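Local coordinates for agmatine N-acetyltransferase (PDB 7CIW), which transfers the acetyl group of acetyl-CoA to the amine of agmatine, and probably also acylates arylalkylamines such as dopamine and serotonin, at residues P135-G139 with R140-G144; K3-A6 with D7-V11; V64-E68 with G69-A73. The protein carries 1 engineered substitution. All blocks are in the same frame, centred on the assembly; numbering follows the deposited sequence.

How the contacts relate
The three contacts come in the chain order 2, 3, 1. Contacts 2 and 3 are beta hairpins, 2-4 with 10-13 and 62-67 with 70-80, set next to each other in the sheet because strands 10-13 and 62-67 are neighbours; their centres lie about 9 Å apart, and Val10 O bonds to Leu66 N. Contact 1, the loop from strand 125-133 into helix 142-156, has its centre about 12 Å from that of either hairpin. Its Leu142 packs on Ile5 of contact 2 and on Val72 of contact 3, while Leu137 meets Ile9. The coenzyme A loop thus rests against hydrophobic side chains of the N-terminal half of the sheet.

Contact 1: P135-G139 with R140-G144; sequences PQLRG and RNLGG. With COA (coenzyme A), chain B.
The Arg138 guanidinium is sandwiched between Pro135 and the cofactor: Pro135 CG lies 3.7 Å above the centre of one face, and coenzyme A C9P, in the pantetheine amide, lies 3.3 Å above the opposite face, offset toward the rim. Arg138 is extended from CG to NE, which carries the guanidinium out alongside the pantetheine arm, where NH1 forms a salt bridge with Glu33 and NE donates a hydrogen bond to Val133 O. The Arg140 guanidinium has Gly139 O near its plane, at an edge. Bends at chi2 and chi3 lay Arg140 CG and CD against the turn's carbonyls, CG 3.3 Å from Leu137 O, while the guanidinium runs on outward. Leu137 to Arg140 form a type II turn. The run Arg138 to Gly143 corresponds to the GNAT pyrophosphate-binding motif R/Q-x-x-G-x-G/A, with Asn141 in the place of the first glycine; its positive phi (57°) is one that asparagine tolerates well. Gly139 takes the turn's third position at phi 85°, where a CB would be jammed against Arg138 O and run into coenzyme A O7A. Gly139 N donates to coenzyme A O4A (2.9 Å), Asn141 N to O2A (3.3 Å) and Gly143 N, weakly, to O5A. A water donates to Leu137 O and O4A while accepting from Arg140 N and Leu142 N. On the far side from the phosphates, Leu137 CB touches Leu142 CD1 at 3.8 Å.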
# COMPACT_ATOMS: atom_id res chain seq x y z
N PRO A 135 -8.36 11.16 9.16
CA PRO A 135 -9.71 11.57 8.72
C PRO A 135 -9.94 13.07 8.77
O PRO A 135 -10.66 13.61 7.93
CB PRO A 135 -10.62 10.82 9.70
CG PRO A 135 -9.82 9.63 10.11
CD PRO A 135 -8.41 10.11 10.18
N GLN A 136 -9.31 13.77 9.72
CA GLN A 136 -9.48 15.21 9.81
C GLN A 136 -8.81 15.96 8.67
O GLN A 136 -9.10 17.15 8.48
CB GLN A 136 -8.93 15.70 11.15
CG GLN A 136 -9.82 15.39 12.32
CD GLN A 136 -9.41 16.12 13.58
OE1 GLN A 136 -8.23 16.11 13.96
NE2 GLN A 136 -10.37 16.76 14.23
N LEU A 137 -7.92 15.31 7.93
CA LEU A 137 -7.23 15.96 6.81
C LEU A 137 -7.63 15.36 5.47
O LEU A 137 -6.99 15.66 4.46
CB LEU A 137 -5.72 15.86 7.00
CG LEU A 137 -4.95 16.80 7.94
CD1 LEU A 137 -5.12 18.25 7.51
CD2 LEU A 137 -5.35 16.61 9.39
N ARG A 138 -8.66 14.51 5.43
CA ARG A 138 -9.04 13.89 4.17
C ARG A 138 -9.78 14.88 3.28
O ARG A 138 -10.44 15.81 3.75
CB ARG A 138 -9.90 12.64 4.42
CG ARG A 138 -9.08 11.48 4.97
CD ARG A 138 -9.89 10.23 5.24
NE ARG A 138 -9.08 9.25 5.97
CZ ARG A 138 -9.58 8.22 6.64
NH1 ARG A 138 -10.89 8.00 6.66
NH2 ARG A 138 -8.76 7.40 7.29
N GLY A 139 -9.64 14.69 1.97
CA GLY A 139 -10.22 15.61 1.01
C GLY A 139 -9.38 16.82 0.70
O GLY A 139 -9.88 17.77 0.08
N ARG A 140 -8.11 16.82 1.11
CA ARG A 140 -7.19 17.91 0.86
C ARG A 140 -6.03 17.46 -0.02
O ARG A 140 -4.97 18.10 -0.02
CB ARG A 140 -6.66 18.51 2.16
CG ARG A 140 -7.69 18.65 3.28
CD ARG A 140 -8.93 19.40 2.83
NE ARG A 140 -8.94 20.80 3.26
CZ ARG A 140 -9.80 21.70 2.82
NH1 ARG A 140 -10.73 21.36 1.94
NH2 ARG A 140 -9.74 22.95 3.25
N ASN A 141 -6.20 16.36 -0.75
CA ASN A 141 -5.21 15.81 -1.67
C ASN A 141 -3.87 15.50 -0.99
O ASN A 141 -2.81 15.54 -1.61
CB ASN A 141 -4.99 16.73 -2.88
CG ASN A 141 -4.24 16.05 -4.01
OD1 ASN A 141 -4.67 15.01 -4.52
ND2 ASN A 141 -3.11 16.63 -4.40
N LEU A 142 -3.88 15.18 0.31
CA LEU A 142 -2.65 14.71 0.92
C LEU A 142 -2.25 13.34 0.37
O LEU A 142 -1.06 13.05 0.20
CB LEU A 142 -2.79 14.64 2.44
CG LEU A 142 -2.90 15.96 3.19
CD1 LEU A 142 -2.67 15.72 4.68
CD2 LEU A 142 -1.91 16.96 2.64
N GLY A 143 -3.23 12.48 0.10
CA GLY A 143 -2.91 11.21 -0.51
C GLY A 143 -2.22 11.39 -1.85
O GLY A 143 -1.18 10.79 -2.12
N GLY A 144 -2.77 12.27 -2.69
CA GLY A 144 -2.16 12.51 -3.99
C GLY A 144 -0.77 13.11 -3.88
O GLY A 144 0.13 12.77 -4.65
N1A COA B . -14.21 7.77 3.48
C2A COA B . -15.15 8.61 2.97
N3A COA B . -14.80 9.59 2.07
C4A COA B . -13.52 9.72 1.67
C5A COA B . -12.59 8.89 2.18
C6A COA B . -12.95 7.91 3.08
N6A COA B . -12.31 6.79 3.89
N7A COA B . -11.38 9.19 1.65
C8A COA B . -11.54 10.22 0.81
N9A COA B . -12.85 10.53 0.82
C1B COA B . -13.59 11.49 0.23
C2B COA B . -13.01 12.85 0.70
O2B COA B . -13.55 13.26 2.01
C3B COA B . -13.27 13.71 -0.31
O3B COA B . -14.66 14.12 -0.42
P3B COA B . -15.27 15.50 0.29
O7A COA B . -14.20 16.57 0.37
O8A COA B . -16.51 15.96 -0.48
O9A COA B . -15.68 15.07 1.69
C4B COA B . -13.06 12.80 -1.65
O4B COA B . -13.30 11.54 -1.31
C5B COA B . -11.69 12.98 -2.25
O5B COA B . -10.75 12.97 -1.19
P1A COA B . -9.13 12.64 -1.47
O1A COA B . -8.88 12.01 -2.85
O2A COA B . -8.32 13.90 -1.24
O3A COA B . -8.77 11.50 -0.36
P2A COA B . -7.50 11.49 0.68
O4A COA B . -7.65 12.58 1.70
O5A COA B . -6.20 11.57 -0.10
O6A COA B . -7.71 10.02 1.39
CBP COA B . -7.24 7.76 1.48
CCP COA B . -7.69 8.89 0.59
CDP COA B . -5.73 7.99 1.81
CEP COA B . -7.42 6.41 0.76
CAP COA B . -8.12 7.76 2.73
OAP COA B . -9.43 7.41 2.37
C9P COA B . -7.65 6.78 3.83
O9P COA B . -6.73 7.00 4.55
N8P COA B . -8.41 5.55 4.00
C7P COA B . -8.09 4.58 5.06
C6P COA B . -6.84 3.65 4.74
C5P COA B . -7.06 3.10 3.35
O5P COA B . -8.06 2.51 3.05
N4P COA B . -5.94 3.33 2.39
C3P COA B . -5.97 2.93 1.00
C2P COA B . -5.96 1.41 0.80
S1P COA B . -5.76 1.30 -1.00
O HOH W 1 -6.16 14.79 2.06

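Contact 2: K3-A6 with D7-V11; sequences KPIA and DDIVV
Lys3 and Val11 form an antiparallel hydrogen-bonded pair with both bonds nearly straight: Lys3 N gives its hydrogen to Val11 O at 2.9 Å, and Val11 N returns one to Lys3 O at 2.8 Å. A third backbone bond, Ile5 N to Ile9 O (2.8 Å), holds the hairpin together closer to its loop. Between them Pro4 and Val10 make a non-hydrogen-bonded pair, a place that suits proline because no N-H is asked of it there. Val10 CA also approaches Lys3 O at 3.6 Å, a CA-H...O contact.

The apolar contacts gather about Ile5. Its CG1 stands between the backbone N and the carbonyl carbon (chi1 63°), which sets it 3.2 Å from Ile9 O, a tight fit, while CD1 stays nearer its own strand. There the methyls of the partner strand come to meet CD1, Ile9 CG2 at 3.5 Å and Val11 CG2 at 3.8 Å. Branched aliphatic residues suit this place, since each offers a methyl close to the backbone. Ala6 CB adds a looser touch on Ile9 CD1, at 4.2 Å.

Lys3 makes both apolar and polar contacts: its methylenes run alongside Val11, pointing the same way, and past the bend at chi3 NZ hydrogen-bonds to Thr149 OG1.

That bond ties strand 2-4, the sheet's outermost strand on this side within the chain, to helix 142-156, on which Val11 also packs through Leu146 and Ile5 through Arg145. On the sheet side, Ile9 meets Ala65 of strand 62-67, and Asp8 OD2 accepts a bond from Glu68 N.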
# COMPACT_ATOMS: atom_id res chain seq x y z
N LYS A 3 9.77 18.70 2.11
CA LYS A 3 9.00 19.30 1.03
C LYS A 3 7.78 19.99 1.61
O LYS A 3 6.84 19.31 2.05
CB LYS A 3 8.59 18.23 0.01
CG LYS A 3 7.54 18.70 -0.99
CD LYS A 3 6.73 17.53 -1.53
CE LYS A 3 7.61 16.52 -2.24
NZ LYS A 3 6.84 15.75 -3.25
N PRO A 4 7.76 21.33 1.67
CA PRO A 4 6.57 22.01 2.19
C PRO A 4 5.40 21.82 1.24
O PRO A 4 5.56 21.90 0.02
CB PRO A 4 7.01 23.48 2.27
CG PRO A 4 8.51 23.45 2.21
CD PRO A 4 8.85 22.26 1.37
N ILE A 5 4.23 21.53 1.80
CA ILE A 5 3.01 21.56 1.01
C ILE A 5 2.03 22.48 1.71
O ILE A 5 2.41 23.20 2.64
CB ILE A 5 2.43 20.15 0.79
CG1 ILE A 5 2.02 19.49 2.11
CG2 ILE A 5 3.43 19.25 0.06
CD1 ILE A 5 1.49 18.08 1.91
N ALA A 6 0.78 22.49 1.23
CA ALA A 6 -0.38 23.11 1.86
C ALA A 6 -0.07 24.27 2.79
O ALA A 6 0.64 25.21 2.43
CB ALA A 6 -1.16 22.04 2.64
N ASP A 7 -0.61 24.20 4.01
CA ASP A 7 -0.51 25.28 4.99
C ASP A 7 0.69 25.07 5.90
O ASP A 7 1.79 25.57 5.63
CB ASP A 7 -1.80 25.36 5.79
CG ASP A 7 -2.28 24.00 6.27
OD1 ASP A 7 -1.70 23.49 7.25
OD2 ASP A 7 -3.22 23.43 5.66
N ASP A 8 0.48 24.36 7.01
CA ASP A 8 1.54 23.94 7.92
C ASP A 8 1.88 22.47 7.75
O ASP A 8 2.31 21.81 8.70
CB ASP A 8 1.14 24.24 9.38
CG ASP A 8 2.27 23.98 10.38
OD1 ASP A 8 3.14 24.86 10.55
OD2 ASP A 8 2.28 22.90 11.04
N ILE A 9 1.70 21.92 6.56
CA ILE A 9 1.98 20.50 6.33
C ILE A 9 3.26 20.38 5.52
O ILE A 9 3.41 21.04 4.48
CB ILE A 9 0.80 19.79 5.64
CG1 ILE A 9 -0.44 19.89 6.52
CG2 ILE A 9 1.15 18.33 5.42
CD1 ILE A 9 -1.69 19.42 5.84
N VAL A 10 4.17 19.55 6.00
CA VAL A 10 5.46 19.31 5.37
C VAL A 10 5.56 17.81 5.11
O VAL A 10 5.19 17.01 5.97
CB VAL A 10 6.63 19.76 6.26
CG1 VAL A 10 7.95 19.67 5.49
CG2 VAL A 10 6.39 21.15 6.80
N VAL A 11 6.07 17.44 3.95
CA VAL A 11 6.33 16.04 3.64
C VAL A 11 7.79 15.73 3.95
O VAL A 11 8.70 16.48 3.57
CB VAL A 11 5.99 15.72 2.17
CG1 VAL A 11 6.50 14.35 1.78
CG2 VAL A 11 4.49 15.80 1.97

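Contact 3: V64-E68 with G69-A73; sequences VALHE and GRIVA
Ile71 packs against both Leu66 and Val64, on the same face of the hairpin. Its CB stands 4.2 Å from Ala65 O. From there CG2, anti to the backbone N, meets Val64 CG1 at 3.9 Å, while CG1 (chi1 -64°) touches Leu66 CD2 at 3.7 Å. The tip, CD1, continues to Val64 CG1 at 4.0 Å. A beta-branched residue serves well: both branches lean on Val64, CG1 alone also reaching Leu66.

In the type I' turn from His67 to Arg70, Glu68 and Gly69 both take the positive phi demanded, easy for Gly69; a CB there would clash with Glu68 O. His67 and Arg70 close the two-residue hairpin by bonding in both directions. Glu68 CG lies over one face of the His67 ring, offset toward the rim.

Farther along, a beta bulge sets both Val72 and Ala73 opposite Ala65: Val72 N gives a straight bond to Ala65 O (2.8 Å), and Ala65 N bonds to Ala73 O. Ala73 N is buried without a partner. Small alanines, Ala65 CB 4.0 Å from Ala73 CB, let Ile9 and Leu142 pack close to the sheet.

The hairpin's outer bonds run to strand 10-13, Val64 pairing with Arg12, and to Asp134 just beyond strand 125-133, which pairs with Val72 through the backbone and forms a salt bridge with Arg70. Helix 19-30 packs on the Ile71 face, with Phe25 and Gln21 against Ile71 and Leu22 against Val64.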
# COMPACT_ATOMS: atom_id res chain seq x y z
N VAL A 64 6.03 10.77 5.15
CA VAL A 64 4.94 11.23 6.00
C VAL A 64 4.69 12.71 5.77
O VAL A 64 5.59 13.47 5.42
CB VAL A 64 5.22 10.96 7.49
CG1 VAL A 64 5.20 9.46 7.77
CG2 VAL A 64 6.54 11.58 7.93
N ALA A 65 3.44 13.11 6.00
CA ALA A 65 3.08 14.52 6.10
C ALA A 65 2.97 14.89 7.57
O ALA A 65 2.32 14.19 8.35
CB ALA A 65 1.76 14.80 5.38
N LEU A 66 3.64 15.98 7.94
CA LEU A 66 3.77 16.44 9.32
C LEU A 66 3.03 17.76 9.50
O LEU A 66 3.10 18.64 8.63
CB LEU A 66 5.23 16.67 9.70
CG LEU A 66 6.20 15.51 9.82
CD1 LEU A 66 7.59 16.03 10.18
CD2 LEU A 66 5.69 14.54 10.86
N HIS A 67 2.35 17.89 10.63
CA HIS A 67 1.71 19.14 11.04
C HIS A 67 1.95 19.27 12.54
O HIS A 67 1.45 18.46 13.32
CB HIS A 67 0.22 19.12 10.70
CG HIS A 67 -0.55 20.24 11.32
ND1 HIS A 67 -0.49 21.53 10.85
CD2 HIS A 67 -1.40 20.27 12.38
CE1 HIS A 67 -1.26 22.31 11.58
NE2 HIS A 67 -1.82 21.57 12.52
N GLU A 68 2.75 20.26 12.94
CA GLU A 68 3.13 20.47 14.34
C GLU A 68 3.82 19.24 14.93
O GLU A 68 3.61 18.88 16.08
CB GLU A 68 1.91 20.85 15.19
CG GLU A 68 1.13 22.04 14.67
CD GLU A 68 0.30 22.70 15.75
OE1 GLU A 68 -0.23 23.81 15.51
OE2 GLU A 68 0.16 22.11 16.84
N GLY A 69 4.66 18.60 14.13
CA GLY A 69 5.36 17.41 14.56
C GLY A 69 4.55 16.14 14.55
O GLY A 69 5.10 15.07 14.82
N ARG A 70 3.26 16.21 14.23
CA ARG A 70 2.37 15.06 14.25
C ARG A 70 2.19 14.54 12.83
O ARG A 70 1.97 15.33 11.90
CB ARG A 70 1.02 15.45 14.85
CG ARG A 70 -0.07 14.40 14.77
CD ARG A 70 -1.26 14.79 15.65
NE ARG A 70 -2.53 14.73 14.94
CZ ARG A 70 -3.68 14.31 15.48
NH1 ARG A 70 -3.70 13.91 16.74
NH2 ARG A 70 -4.79 14.29 14.76
N ILE A 71 2.29 13.23 12.66
CA ILE A 71 2.04 12.63 11.35
C ILE A 71 0.54 12.64 11.07
O ILE A 71 -0.25 12.16 11.89
CB ILE A 71 2.61 11.20 11.28
CG1 ILE A 71 4.13 11.23 11.43
CG2 ILE A 71 2.18 10.53 9.97
CD1 ILE A 71 4.73 9.86 11.72
N VAL A 72 0.16 13.21 9.93
CA VAL A 72 -1.24 13.26 9.51
C VAL A 72 -1.49 12.47 8.24
O VAL A 72 -2.66 12.32 7.84
CB VAL A 72 -1.73 14.72 9.35
CG1 VAL A 72 -1.75 15.40 10.71
CG2 VAL A 72 -0.83 15.50 8.40
N ALA A 73 -0.45 11.95 7.60
CA ALA A 73 -0.62 11.10 6.43
C ALA A 73 0.69 10.35 6.21
O ALA A 73 1.75 10.80 6.63
CB ALA A 73 -0.98 11.92 5.18